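Side-chain contacts in uncharacterized protein (Legionella pneumophila subsp. pneumophila str. Philadelphia 1, PDB 4RXV), which is of unknown function but has an N-terminal part, present here, that belongs to a clan CA peptidase family and is probably a cysteine peptidase-like enzyme: residues 27-32 against 171-176; 69-74 against 105-110; 76-81 against 113-118; 135-140 against 200-205; 181-186 against 191-196. All coordinates share one frame; numbering follows the deposited sequence. Where two conformers were deposited one is given.

Overall arrangement
The five contacts form a connected chain across the RavJ peptidase domain. Interactions 1 and 4 meet where D171 OD2 and H139 NE2 are hydrogen-bonded at 2.6 Å; H139 also bonds to C102 O through ND1, consistent with a Cys-His-Asp triad as in clan CA peptidases. Interaction 5 joins the same region through Y194 OH, 2.8 Å from C32 O of interaction 1. Helix 105-114 is shared by interactions 2 and 3, whose centres lie about 9 Å apart, and F105 and S109 of interaction 2 pack on P172 and W173. Interaction 3 is remote from interaction 1, their centres being about 23 Å apart, across the centre of the chain.

Interaction 1: 27-32 against 171-176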
# COMPACT_ATOMS: atom_id res chain seq x y z
N GLY A 27 5.20 7.17 -15.07
CA GLY A 27 6.19 7.67 -16.01
C GLY A 27 7.49 8.10 -15.36
O GLY A 27 8.50 8.25 -16.03
N ASN A 28 7.46 8.36 -14.05
CA ASN A 28 8.66 8.77 -13.33
C ASN A 28 9.53 7.58 -12.90
O ASN A 28 10.68 7.76 -12.51
CB ASN A 28 8.29 9.56 -12.08
CG ASN A 28 7.73 10.93 -12.39
OD1 ASN A 28 7.09 11.15 -13.42
ND2 ASN A 28 7.97 11.87 -11.49
N PHE A 29 8.97 6.38 -12.97
CA PHE A 29 9.67 5.20 -12.45
C PHE A 29 9.68 4.02 -13.44
O PHE A 29 9.25 2.91 -13.11
CB PHE A 29 9.01 4.76 -11.14
CG PHE A 29 9.12 5.76 -10.01
CD1 PHE A 29 10.20 5.72 -9.14
CD2 PHE A 29 8.12 6.69 -9.79
CE1 PHE A 29 10.29 6.60 -8.08
CE2 PHE A 29 8.20 7.57 -8.73
CZ PHE A 29 9.29 7.53 -7.87
N PRO A 30 10.18 4.22 -14.66
CA PRO A 30 10.20 3.11 -15.62
C PRO A 30 11.01 1.91 -15.10
O PRO A 30 10.75 0.76 -15.47
CB PRO A 30 10.86 3.75 -16.86
CG PRO A 30 11.68 4.88 -16.32
CD PRO A 30 10.84 5.43 -15.19
N HIS A 31 12.01 2.19 -14.28
CA HIS A 31 12.85 1.15 -13.70
C HIS A 31 12.15 0.30 -12.64
O HIS A 31 12.67 -0.76 -12.25
CB HIS A 31 14.11 1.76 -13.11
CG HIS A 31 13.85 2.91 -12.19
ND1 HIS A 31 13.34 4.12 -12.64
CD2 HIS A 31 14.11 3.07 -10.87
CE1 HIS A 31 13.23 4.93 -11.60
NE2 HIS A 31 13.71 4.33 -10.53
N CYS A 32 10.97 0.74 -12.21
CA CYS A 32 10.15 0.00 -11.26
C CYS A 32 8.97 -0.69 -11.93
O CYS A 32 8.19 -1.36 -11.23
CB CYS A 32 9.63 0.96 -10.18
SG CYS A 32 10.91 1.61 -9.10
N ASP A 171 3.06 -3.78 -0.52
CA ASP A 171 3.41 -2.70 -1.42
C ASP A 171 2.43 -2.68 -2.60
O ASP A 171 2.72 -3.23 -3.68
CB ASP A 171 4.85 -2.87 -1.89
CG ASP A 171 5.37 -1.67 -2.67
OD1 ASP A 171 4.57 -0.78 -3.08
OD2 ASP A 171 6.61 -1.62 -2.87
N PRO A 172 1.27 -2.05 -2.43
CA PRO A 172 0.30 -2.01 -3.53
C PRO A 172 0.81 -1.26 -4.77
O PRO A 172 0.45 -1.61 -5.89
CB PRO A 172 -0.90 -1.30 -2.91
CG PRO A 172 -0.35 -0.54 -1.74
CD PRO A 172 0.74 -1.42 -1.20
N TRP A 173 1.66 -0.25 -4.58
CA TRP A 173 2.25 0.44 -5.73
C TRP A 173 3.03 -0.52 -6.62
O TRP A 173 2.93 -0.42 -7.85
CB TRP A 173 3.10 1.61 -5.27
CG TRP A 173 3.66 2.48 -6.35
CD1 TRP A 173 3.03 3.51 -7.00
CD2 TRP A 173 5.00 2.46 -6.85
NE1 TRP A 173 3.91 4.13 -7.85
CE2 TRP A 173 5.12 3.50 -7.78
CE3 TRP A 173 6.11 1.67 -6.57
CZ2 TRP A 173 6.33 3.78 -8.46
CZ3 TRP A 173 7.31 1.93 -7.25
CH2 TRP A 173 7.40 2.98 -8.18
N ALA A 174 3.76 -1.47 -6.03
CA ALA A 174 4.47 -2.45 -6.84
C ALA A 174 3.49 -3.21 -7.74
O ALA A 174 3.84 -3.57 -8.86
CB ALA A 174 5.24 -3.42 -5.97
N VAL A 175 2.29 -3.52 -7.23
CA VAL A 175 1.27 -4.24 -7.99
C VAL A 175 0.68 -3.33 -9.08
O VAL A 175 0.47 -3.76 -10.22
CB VAL A 175 0.20 -4.80 -7.05
CG1 VAL A 175 -0.87 -5.57 -7.83
CG2 VAL A 175 0.86 -5.73 -6.04
N GLY A 176 0.44 -2.07 -8.75
CA GLY A 176 0.07 -1.08 -9.75
C GLY A 176 1.09 -0.97 -10.87
O GLY A 176 0.75 -0.76 -12.05
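F29 and W173 form a T-shaped aromatic pair. The benzo edge of the indole is directed at one face of the phenyl ring, with centroids 5.1 Å apart and planes at 83°. Within it, W173 CZ2 lies 3.7 Å from F29 CD2, and CH2 is the other leading atom. The indole extends from the first turn of helix 172-176 because its CG is anti to the backbone N (chi1 -174°). C32 supplies an aliphatic and a sulfur-aromatic contact. Its CB approaches W173 CH2 to 3.6 Å, obliquely to the ring, whereas SG lies at the ring edge, in plane, 5.1 Å from the centroid of the six-membered ring. Polar bonds secure the flanks. D171 is the N-cap of the helix: OD1 accepts from A174 N at 3.1 Å, with the donor well above the carboxylate plane, while OD2 bonds to H139. The other end of the indole is tied down by NE1, which bonds to D25 OD1. Across the segments the chemistry is therefore apolar: the slightly positive C-H edge of the indole faces the electron-rich phenyl face, and the contact joins the loop 27-32 to a helix whose capping aspartate belongs to the probable active-site region.

Interaction 2: 69-74 against 105-110; sequences LTPKSA and FAYHSA
Y107 offers one ring face to P71, whose CD stands 3.9 Å from the ring centroid and 25° off the normal, a CH-pi contact displaced toward the rim. The two side chains cross at about a right angle, and the closest atoms are P71 CD and Y107 CE2, 3.6 Å apart. L69 approaches the CE2 side of the ring instead: its CD2 is 3.7 Å from Y107 CE2, and the two side chains run past each other in opposite directions. The phenol end supplies the polar link. Y107 OH donates to L69 O over a short 2.5 Å, with a C=O...O angle of 156° and the donor somewhat tilted out of the carbonyl plane. With CG anti to its carbonyl carbon (chi1 -59°), the tyrosine projects from helix 105-114 so that its hydroxyl reaches the loop backbone. F80 of helix 74-84 meets the same ring edge-to-face, placing the contact between two helices and the loop 69-74 that leads into one of them. The contact thus combines dispersion and CH-pi packing with one short polar link: the bond fixes the hydroxyl on L69 O, and the proline limits how far the ring can shift toward its covered face.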
# COMPACT_ATOMS: atom_id res chain seq x y z
N LEU A 69 1.66 13.69 3.25
CA LEU A 69 0.62 13.16 4.12
C LEU A 69 1.25 12.13 5.02
O LEU A 69 1.91 11.20 4.51
CB LEU A 69 -0.47 12.52 3.29
CG LEU A 69 -1.57 11.82 4.07
CD1 LEU A 69 -2.31 12.83 4.93
CD2 LEU A 69 -2.49 11.09 3.10
N THR A 70 1.02 12.28 6.32
CA THR A 70 1.63 11.43 7.32
C THR A 70 0.56 11.02 8.32
O THR A 70 0.41 11.64 9.38
CB THR A 70 2.75 12.18 8.04
OG1 THR A 70 2.21 13.34 8.71
CG2 THR A 70 3.81 12.63 7.03
N PRO A 71 -0.21 9.98 7.98
CA PRO A 71 -1.29 9.65 8.91
C PRO A 71 -0.72 9.01 10.17
O PRO A 71 0.22 8.22 10.14
CB PRO A 71 -2.15 8.66 8.11
CG PRO A 71 -1.72 8.84 6.66
CD PRO A 71 -0.27 9.16 6.76
N LYS A 72 -1.30 9.37 11.30
CA LYS A 72 -0.73 8.93 12.56
C LYS A 72 -1.71 8.12 13.39
O LYS A 72 -1.41 7.83 14.53
CB LYS A 72 -0.16 10.11 13.37
CG LYS A 72 0.96 10.84 12.62
CD LYS A 72 1.59 11.95 13.43
CE LYS A 72 2.60 12.73 12.59
NZ LYS A 72 3.92 12.05 12.48
N SER A 73 -2.86 7.73 12.80
CA SER A 73 -3.87 6.95 13.50
C SER A 73 -4.43 5.87 12.59
O SER A 73 -4.53 6.06 11.37
CB SER A 73 -5.03 7.85 13.97
OG SER A 73 -5.87 8.22 12.90
N ALA A 74 -4.84 4.77 13.19
CA ALA A 74 -5.41 3.67 12.43
C ALA A 74 -6.63 4.08 11.62
O ALA A 74 -6.76 3.69 10.46
CB ALA A 74 -5.73 2.49 13.35
N PHE A 105 0.33 5.24 -1.77
CA PHE A 105 -0.45 4.05 -2.07
C PHE A 105 -0.46 3.06 -0.89
O PHE A 105 -1.49 2.46 -0.59
CB PHE A 105 0.11 3.40 -3.33
CG PHE A 105 -0.90 2.60 -4.18
CD1 PHE A 105 -2.11 2.15 -3.70
CD2 PHE A 105 -0.56 2.31 -5.48
CE1 PHE A 105 -2.96 1.42 -4.53
CE2 PHE A 105 -1.39 1.56 -6.30
CZ PHE A 105 -2.59 1.11 -5.82
N ALA A 106 0.68 2.89 -0.22
CA ALA A 106 0.80 1.96 0.89
C ALA A 106 -0.24 2.22 1.98
O ALA A 106 -0.60 1.30 2.69
CB ALA A 106 2.19 2.00 1.46
N TYR A 107 -0.72 3.45 2.11
CA TYR A 107 -1.68 3.80 3.14
C TYR A 107 -2.98 3.02 2.92
O TYR A 107 -3.66 2.70 3.89
CB TYR A 107 -1.96 5.28 3.12
CG TYR A 107 -0.77 6.20 3.35
CD1 TYR A 107 0.48 5.76 3.75
CD2 TYR A 107 -0.91 7.56 3.10
CE1 TYR A 107 1.53 6.63 3.93
CE2 TYR A 107 0.14 8.43 3.28
CZ TYR A 107 1.35 7.95 3.68
OH TYR A 107 2.42 8.81 3.87
N HIS A 108 -3.32 2.74 1.66
CA HIS A 108 -4.53 1.98 1.36
C HIS A 108 -4.45 0.61 2.01
O HIS A 108 -5.36 0.17 2.70
CB HIS A 108 -4.66 1.86 -0.15
CG HIS A 108 -5.95 1.27 -0.62
ND1 HIS A 108 -6.31 -0.04 -0.39
CD2 HIS A 108 -6.94 1.84 -1.35
CE1 HIS A 108 -7.49 -0.23 -0.95
NE2 HIS A 108 -7.89 0.89 -1.53
N SER A 109 -3.35 -0.09 1.77
CA SER A 109 -3.16 -1.43 2.35
C SER A 109 -3.05 -1.39 3.86
O SER A 109 -3.55 -2.32 4.51
CB SER A 109 -1.93 -2.12 1.77
OG SER A 109 -2.05 -2.33 0.38
N ALA A 110 -2.44 -0.37 4.44
CA ALA A 110 -2.44 -0.24 5.89
C ALA A 110 -3.87 -0.22 6.41
O ALA A 110 -4.18 -0.88 7.41
CB ALA A 110 -1.67 0.99 6.33

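Interaction 3: 76-81 against 113-118; sequences EYIKFA and LLDDPQ
I78 reaches across from helix 74-84 to the end of helix 105-114, where L114 and D115 receive it. Its CB carries CG1 anti to the carbonyl carbon (chi1 -64°). CG1 is the first atom to come close, lying 4.3 Å from L114 CB. An extended chi2 of 178° then sends CD1 onward to the turn at D115, where it rests 3.9 Å from D115 OD1 and 4.1 Å from D115 CA, with the oxygen L114 O slightly farther off. The isoleucine and aspartate side chains cross at about a right angle, so the methyl tip lies against the aspartate rather than pointing end-on. One residue earlier, Y77 completes the contact: L114 CD1 sits 4.0 Å from Y77 CB and equally far from Y77 CD2, oblique to the ring. L114 also packs on V125 of strand 123-133, and Y77 on A110 and Y205, which sets these side chains in the layer between the helices and the sheet. The carboxylate beside the methyl has its own partners, since D115 OD1 accepts from Q220 N and OD2 from L221 N. Contact between the segments is van der Waals contact, apolar between Y77, I78 and L114, with one methyl against a carboxylate oxygen. Both carboxylate oxygens accept backbone N-H groups, which probably offsets the cost of burying the group beside an aliphatic tip.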
# COMPACT_ATOMS: atom_id res chain seq x y z
N GLU A 76 -7.35 6.86 10.23
CA GLU A 76 -6.98 7.58 9.01
C GLU A 76 -6.62 6.64 7.87
O GLU A 76 -6.96 6.91 6.73
CB GLU A 76 -5.83 8.53 9.27
CG GLU A 76 -6.20 9.77 10.05
CD GLU A 76 -4.96 10.46 10.48
OE1 GLU A 76 -4.46 11.30 9.71
OE2 GLU A 76 -4.46 10.16 11.59
N TYR A 77 -5.93 5.55 8.18
CA TYR A 77 -5.58 4.58 7.15
C TYR A 77 -6.83 3.88 6.61
O TYR A 77 -6.96 3.67 5.41
CB TYR A 77 -4.57 3.58 7.66
CG TYR A 77 -3.21 4.20 7.91
CD1 TYR A 77 -2.39 4.54 6.85
CD2 TYR A 77 -2.76 4.47 9.19
CE1 TYR A 77 -1.16 5.13 7.04
CE2 TYR A 77 -1.52 5.07 9.40
CZ TYR A 77 -0.73 5.39 8.31
OH TYR A 77 0.50 6.00 8.44
N ILE A 78 -7.75 3.52 7.50
CA ILE A 78 -9.00 2.90 7.07
C ILE A 78 -9.79 3.86 6.16
O ILE A 78 -10.29 3.47 5.10
CB ILE A 78 -9.80 2.43 8.30
CG1 ILE A 78 -9.00 1.33 9.03
CG2 ILE A 78 -11.19 1.96 7.90
CD1 ILE A 78 -9.67 0.81 10.30
N LYS A 79 -9.87 5.13 6.55
CA LYS A 79 -10.56 6.11 5.73
C LYS A 79 -9.89 6.30 4.38
O LYS A 79 -10.58 6.50 3.39
CB LYS A 79 -10.66 7.44 6.46
CG LYS A 79 -11.83 7.51 7.43
CD LYS A 79 -12.00 8.91 7.98
CE LYS A 79 -10.94 9.21 9.02
NZ LYS A 79 -10.76 10.65 9.23
N PHE A 80 -8.57 6.25 4.35
CA PHE A 80 -7.82 6.40 3.10
C PHE A 80 -8.27 5.31 2.10
O PHE A 80 -8.59 5.60 0.95
CB PHE A 80 -6.32 6.33 3.37
CG PHE A 80 -5.45 6.60 2.16
CD1 PHE A 80 -5.20 5.62 1.23
CD2 PHE A 80 -4.84 7.83 2.00
CE1 PHE A 80 -4.40 5.86 0.13
CE2 PHE A 80 -4.02 8.09 0.91
CZ PHE A 80 -3.80 7.10 -0.02
N ALA A 81 -8.32 4.07 2.56
CA ALA A 81 -8.76 2.97 1.70
C ALA A 81 -10.21 3.16 1.26
O ALA A 81 -10.55 2.95 0.09
CB ALA A 81 -8.60 1.67 2.42
N LEU A 113 -5.50 -3.73 6.20
CA LEU A 113 -4.96 -4.63 7.21
C LEU A 113 -5.41 -4.25 8.61
O LEU A 113 -5.73 -5.13 9.41
CB LEU A 113 -3.45 -4.63 7.11
CG LEU A 113 -2.95 -5.15 5.77
CD1 LEU A 113 -1.47 -4.81 5.60
CD2 LEU A 113 -3.23 -6.60 5.55
N LEU A 114 -5.45 -2.97 8.92
CA LEU A 114 -5.90 -2.48 10.22
C LEU A 114 -7.38 -2.78 10.44
O LEU A 114 -7.84 -2.81 11.57
CB LEU A 114 -5.59 -0.98 10.38
CG LEU A 114 -4.10 -0.69 10.64
CD1 LEU A 114 -3.75 0.74 10.33
CD2 LEU A 114 -3.73 -1.02 12.07
N ASP A 115 -8.14 -2.92 9.36
CA ASP A 115 -9.57 -3.16 9.43
C ASP A 115 -9.90 -4.63 9.67
O ASP A 115 -11.06 -4.94 9.85
CB ASP A 115 -10.23 -2.71 8.14
CG ASP A 115 -11.73 -2.65 8.25
OD1 ASP A 115 -12.22 -1.95 9.15
OD2 ASP A 115 -12.41 -3.32 7.44
N ASP A 116 -8.90 -5.50 9.66
CA ASP A 116 -9.12 -6.94 9.79
C ASP A 116 -8.90 -7.42 11.22
O ASP A 116 -7.81 -7.29 11.77
CB ASP A 116 -8.16 -7.67 8.84
CG ASP A 116 -8.43 -9.15 8.76
OD1 ASP A 116 -8.29 -9.84 9.78
OD2 ASP A 116 -8.77 -9.64 7.65
N PRO A 117 -9.92 -8.03 11.83
CA PRO A 117 -9.77 -8.41 13.24
C PRO A 117 -8.77 -9.54 13.51
O PRO A 117 -8.14 -9.57 14.56
CB PRO A 117 -11.18 -8.85 13.64
CG PRO A 117 -11.82 -9.24 12.37
CD PRO A 117 -11.26 -8.35 11.31
N GLN A 118 -8.59 -10.42 12.54
CA GLN A 118 -7.65 -11.53 12.74
C GLN A 118 -6.21 -11.07 12.53
O GLN A 118 -5.28 -11.63 13.08
CB GLN A 118 -7.99 -12.69 11.82
CG GLN A 118 -9.35 -13.31 12.12
CD GLN A 118 -9.72 -14.39 11.13
OE1 GLN A 118 -9.14 -14.49 10.05
NE2 GLN A 118 -10.68 -15.22 11.50

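Interaction 4: 135-140 against 200-205; sequences GRYLHN and PATVNY
Two chi1 torsions bring Y137 and T202 together. In Y137, CG is anti to the carbonyl carbon (chi1 -65°), which directs the ring toward segment 200-205. In T202, OG1 takes the place anti to the backbone N (chi1 -174°), so that the methyl CG2 lies between the N and the carbonyl carbon and meets the ring. CG2 stands 3.7 Å from the Y137 ring centroid and 17° off the normal, a CH-pi contact over one face. The edge of the same ring meets backbone: P200 O lies in the ring plane, 3.6 Å from Y137 CE1, and A201 CA comes within 3.8 Å of CE1 from an oblique direction. Strands 136-146 and 202-206 are not neighbours in the four-stranded antiparallel sheet; strand 123-133 runs between them, and the tyrosine spans it on one side of the sheet. Classic beta bulges occur on both flanks, L138 and H139 facing S130, and N204 and Y205 facing V127. The phenol oxygen bonds to Q157 NE2. Farther along, water 1 bridges the strands by donating to N204 OD1 at 2.7 Å and, weakly, to N140 OD1 at 3.0 Å, while N140 ND2 donates to S103 O.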
# COMPACT_ATOMS: atom_id res chain seq x y z
N GLY A 135 18.48 11.84 1.07
CA GLY A 135 17.83 12.36 2.25
C GLY A 135 16.32 12.28 2.20
O GLY A 135 15.65 12.55 3.20
N ARG A 136 15.79 11.93 1.02
CA ARG A 136 14.36 11.73 0.81
C ARG A 136 14.05 10.23 0.77
O ARG A 136 14.88 9.43 0.37
CB ARG A 136 13.90 12.38 -0.51
CG ARG A 136 14.02 13.91 -0.55
CD ARG A 136 13.65 14.47 -1.93
NE ARG A 136 14.61 14.02 -2.94
CZ ARG A 136 14.31 13.61 -4.17
NH1 ARG A 136 13.06 13.59 -4.60
NH2 ARG A 136 15.27 13.20 -4.97
N TYR A 137 12.86 9.87 1.18
CA TYR A 137 12.38 8.51 1.05
C TYR A 137 11.23 8.53 0.04
O TYR A 137 10.15 9.04 0.31
CB TYR A 137 11.91 7.99 2.41
CG TYR A 137 13.01 7.85 3.43
CD1 TYR A 137 13.77 6.70 3.54
CD2 TYR A 137 13.26 8.89 4.31
CE1 TYR A 137 14.77 6.58 4.52
CE2 TYR A 137 14.25 8.79 5.28
CZ TYR A 137 15.00 7.64 5.38
OH TYR A 137 15.98 7.52 6.34
N LEU A 138 11.49 8.03 -1.16
CA LEU A 138 10.56 8.21 -2.27
C LEU A 138 9.30 7.36 -2.18
O LEU A 138 8.31 7.66 -2.84
CB LEU A 138 11.23 7.87 -3.60
CG LEU A 138 12.46 8.67 -3.96
CD1 LEU A 138 12.98 8.25 -5.32
CD2 LEU A 138 12.15 10.16 -3.96
N HIS A 139 9.34 6.28 -1.42
CA HIS A 139 8.33 5.22 -1.53
C HIS A 139 7.92 4.71 -0.16
O HIS A 139 8.74 4.14 0.55
CB HIS A 139 8.96 4.09 -2.31
CG HIS A 139 8.07 2.92 -2.53
ND1 HIS A 139 6.73 3.03 -2.81
CD2 HIS A 139 8.35 1.60 -2.55
CE1 HIS A 139 6.21 1.83 -2.97
NE2 HIS A 139 7.18 0.94 -2.84
N ASN A 140 6.66 4.86 0.20
CA ASN A 140 6.19 4.29 1.46
C ASN A 140 5.74 2.86 1.26
O ASN A 140 5.25 2.48 0.18
CB ASN A 140 5.12 5.16 2.09
CG ASN A 140 5.65 6.55 2.42
OD1 ASN A 140 6.78 6.69 2.86
ND2 ASN A 140 4.85 7.55 2.19
N PRO A 200 18.07 1.70 3.61
CA PRO A 200 17.51 2.12 4.90
C PRO A 200 16.12 2.71 4.74
O PRO A 200 15.74 3.22 3.68
CB PRO A 200 18.49 3.20 5.36
CG PRO A 200 18.97 3.79 4.10
CD PRO A 200 19.11 2.63 3.16
N ALA A 201 15.36 2.64 5.83
CA ALA A 201 13.99 3.14 5.85
C ALA A 201 13.76 3.93 7.12
O ALA A 201 14.58 3.89 8.04
CB ALA A 201 12.99 1.97 5.75
N THR A 202 12.66 4.67 7.16
CA THR A 202 12.26 5.41 8.32
C THR A 202 10.84 4.98 8.71
O THR A 202 9.99 4.80 7.86
CB THR A 202 12.35 6.94 8.08
OG1 THR A 202 12.08 7.62 9.31
CG2 THR A 202 11.41 7.43 6.99
N VAL A 203 10.58 4.85 9.99
CA VAL A 203 9.30 4.31 10.43
C VAL A 203 8.37 5.42 10.84
O VAL A 203 8.53 6.01 11.92
CB VAL A 203 9.46 3.28 11.56
CG1 VAL A 203 8.11 2.66 11.87
CG2 VAL A 203 10.46 2.21 11.16
N ASN A 204 7.37 5.71 10.01
CA ASN A 204 6.50 6.85 10.23
C ASN A 204 5.27 6.55 11.06
O ASN A 204 4.67 7.46 11.61
CB ASN A 204 6.12 7.50 8.92
CG ASN A 204 7.31 8.18 8.27
OD1 ASN A 204 7.64 7.91 7.12
ND2 ASN A 204 7.98 9.02 9.02
N TYR A 205 4.87 5.29 11.13
CA TYR A 205 3.70 4.91 11.92
C TYR A 205 3.91 3.50 12.43
O TYR A 205 4.33 2.62 11.67
CB TYR A 205 2.42 4.98 11.08
CG TYR A 205 1.19 4.39 11.77
CD1 TYR A 205 0.54 5.10 12.76
CD2 TYR A 205 0.73 3.12 11.48
CE1 TYR A 205 -0.57 4.58 13.40
CE2 TYR A 205 -0.39 2.58 12.11
CZ TYR A 205 -1.02 3.31 13.08
OH TYR A 205 -2.11 2.75 13.70
O HOH W 1 5.98 6.31 5.68

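Interaction 5: 181-186 against 191-196; sequences PEQALA and QFAYNR
Q183 and A193 hold the close part of this contact. A193 N donates to Q183 O at 2.9 Å with an N-H...O angle of 162°, in the carbonyl plane and on a lone pair. The same oxygen has two further, weaker neighbours: F192 CA makes a C-H...O contact, and the F192 ring presents its edge, with CD1 3.4 Å away. F192 CG is anti to its backbone N (chi1 174°), which swings the ring back beside that carbonyl. A second C-H...O contact runs the other way, Q183 CA lying 3.2 Å from Q191 O, so the two backbones touch through CA and carbonyl groups of both segments, and the CA atoms of Q183 and F192 come within 4.6 Å. The outer part is looser and exposed. There Q191 stretches back with its chain extended beyond CG, and in the conformer given NE2 donates to E182 O at 3.0 Å, nearly straight at 165°. E182 O is approached in the carbonyl plane, and it lies close to the amide plane of Q191. E182 itself turns its carboxylate away from the contact. The Q183 amide, again in the conformer given, touches A193 CB only loosely, OE1 being 3.9 Å from it, and the stronger partner of OE1 is H179 ND1. Inward, by contrast, F192 packs on D171. The A193 N to Q183 O bond closes the loop between helix 172-176 and strand 202-206, and its second arm continues into a type I beta turn from F192 to N195, whose own N195 N to F192 O bond is weak.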
# COMPACT_ATOMS: atom_id res chain seq x y z
N PRO A 181 1.34 -10.36 -7.01
CA PRO A 181 1.16 -10.38 -5.55
C PRO A 181 2.31 -11.06 -4.82
O PRO A 181 2.62 -10.68 -3.68
CB PRO A 181 -0.19 -11.13 -5.38
CG PRO A 181 -0.92 -10.88 -6.65
CD PRO A 181 0.15 -10.85 -7.72
N GLU A 182 2.89 -12.08 -5.43
CA GLU A 182 3.94 -12.85 -4.77
C GLU A 182 5.24 -12.05 -4.59
O GLU A 182 6.15 -12.50 -3.92
CB GLU A 182 4.22 -14.13 -5.53
CG GLU A 182 3.05 -15.09 -5.54
CD GLU A 182 1.97 -14.75 -6.56
OE1 GLU A 182 2.15 -13.87 -7.43
OE2 GLU A 182 0.92 -15.43 -6.51
N GLN A 183 5.31 -10.88 -5.23
CA GLN A 183 6.44 -9.97 -5.05
C GLN A 183 6.08 -8.71 -4.28
O GLN A 183 6.92 -7.82 -4.17
CB GLN A 183 6.99 -9.55 -6.41
CG GLN A 183 7.70 -10.67 -7.13
CD GLN A 183 8.25 -10.25 -8.48
OE1 GLN A 183 8.18 -9.08 -8.86
NE2 GLN A 183 8.80 -11.21 -9.22
N ALA A 184 4.87 -8.63 -3.73
CA ALA A 184 4.41 -7.35 -3.19
C ALA A 184 3.38 -7.40 -2.09
O ALA A 184 3.31 -6.46 -1.32
CB ALA A 184 3.85 -6.51 -4.33
N LEU A 185 2.53 -8.42 -2.03
CA LEU A 185 1.38 -8.41 -1.12
C LEU A 185 1.56 -9.48 -0.03
O LEU A 185 1.17 -10.64 -0.20
CB LEU A 185 0.07 -8.60 -1.87
CG LEU A 185 -0.25 -7.53 -2.93
CD1 LEU A 185 -1.56 -7.81 -3.63
CD2 LEU A 185 -0.25 -6.11 -2.32
N ALA A 186 2.10 -9.04 1.11
CA ALA A 186 2.29 -9.84 2.31
C ALA A 186 3.32 -10.94 2.08
O ALA A 186 3.02 -12.14 2.19
CB ALA A 186 0.98 -10.37 2.84
N GLN A 191 11.36 -12.19 -1.26
CA GLN A 191 10.35 -12.23 -2.34
C GLN A 191 10.03 -10.82 -2.91
O GLN A 191 9.40 -10.73 -3.96
CB GLN A 191 9.01 -12.90 -1.88
CG GLN A 191 8.94 -14.47 -1.87
CD GLN A 191 7.60 -15.10 -1.33
OE1 GLN A 191 7.64 -15.91 -0.39
NE2 GLN A 191 6.43 -14.77 -1.98
N PHE A 192 10.45 -9.74 -2.24
CA PHE A 192 9.94 -8.41 -2.55
C PHE A 192 10.58 -7.81 -3.80
O PHE A 192 11.79 -7.81 -3.94
CB PHE A 192 10.14 -7.52 -1.31
CG PHE A 192 9.79 -6.05 -1.50
CD1 PHE A 192 8.61 -5.65 -2.11
CD2 PHE A 192 10.64 -5.08 -1.02
CE1 PHE A 192 8.32 -4.31 -2.27
CE2 PHE A 192 10.34 -3.74 -1.17
CZ PHE A 192 9.18 -3.36 -1.78
N ALA A 193 9.74 -7.26 -4.67
CA ALA A 193 10.16 -6.67 -5.94
C ALA A 193 11.28 -5.66 -5.79
O ALA A 193 12.13 -5.59 -6.66
CB ALA A 193 8.99 -5.99 -6.60
N TYR A 194 11.23 -4.84 -4.75
CA TYR A 194 12.19 -3.73 -4.60
C TYR A 194 13.08 -3.96 -3.39
O TYR A 194 13.42 -3.03 -2.64
CB TYR A 194 11.47 -2.38 -4.53
CG TYR A 194 10.45 -2.14 -5.62
CD1 TYR A 194 10.75 -2.35 -6.97
CD2 TYR A 194 9.19 -1.69 -5.31
CE1 TYR A 194 9.80 -2.15 -7.96
CE2 TYR A 194 8.24 -1.46 -6.30
CZ TYR A 194 8.55 -1.69 -7.62
OH TYR A 194 7.55 -1.46 -8.55
N ASN A 195 13.49 -5.20 -3.19
CA ASN A 195 14.21 -5.53 -1.96
C ASN A 195 15.60 -4.93 -1.85
O ASN A 195 16.11 -4.87 -0.73
CB ASN A 195 14.24 -7.01 -1.66
CG ASN A 195 14.93 -7.82 -2.69
OD1 ASN A 195 15.49 -7.32 -3.67
ND2 ASN A 195 14.94 -9.11 -2.44
N ARG A 196 16.25 -4.48 -2.92
CA ARG A 196 17.53 -3.81 -2.78
C ARG A 196 17.42 -2.32 -2.42
O ARG A 196 18.43 -1.69 -2.12
CB ARG A 196 18.38 -3.99 -4.03
CG ARG A 196 18.65 -5.43 -4.35
CD ARG A 196 19.58 -6.07 -3.34
NE ARG A 196 19.70 -7.51 -3.56
CZ ARG A 196 19.26 -8.47 -2.74
NH1 ARG A 196 18.68 -8.17 -1.58
NH2 ARG A 196 19.41 -9.74 -3.08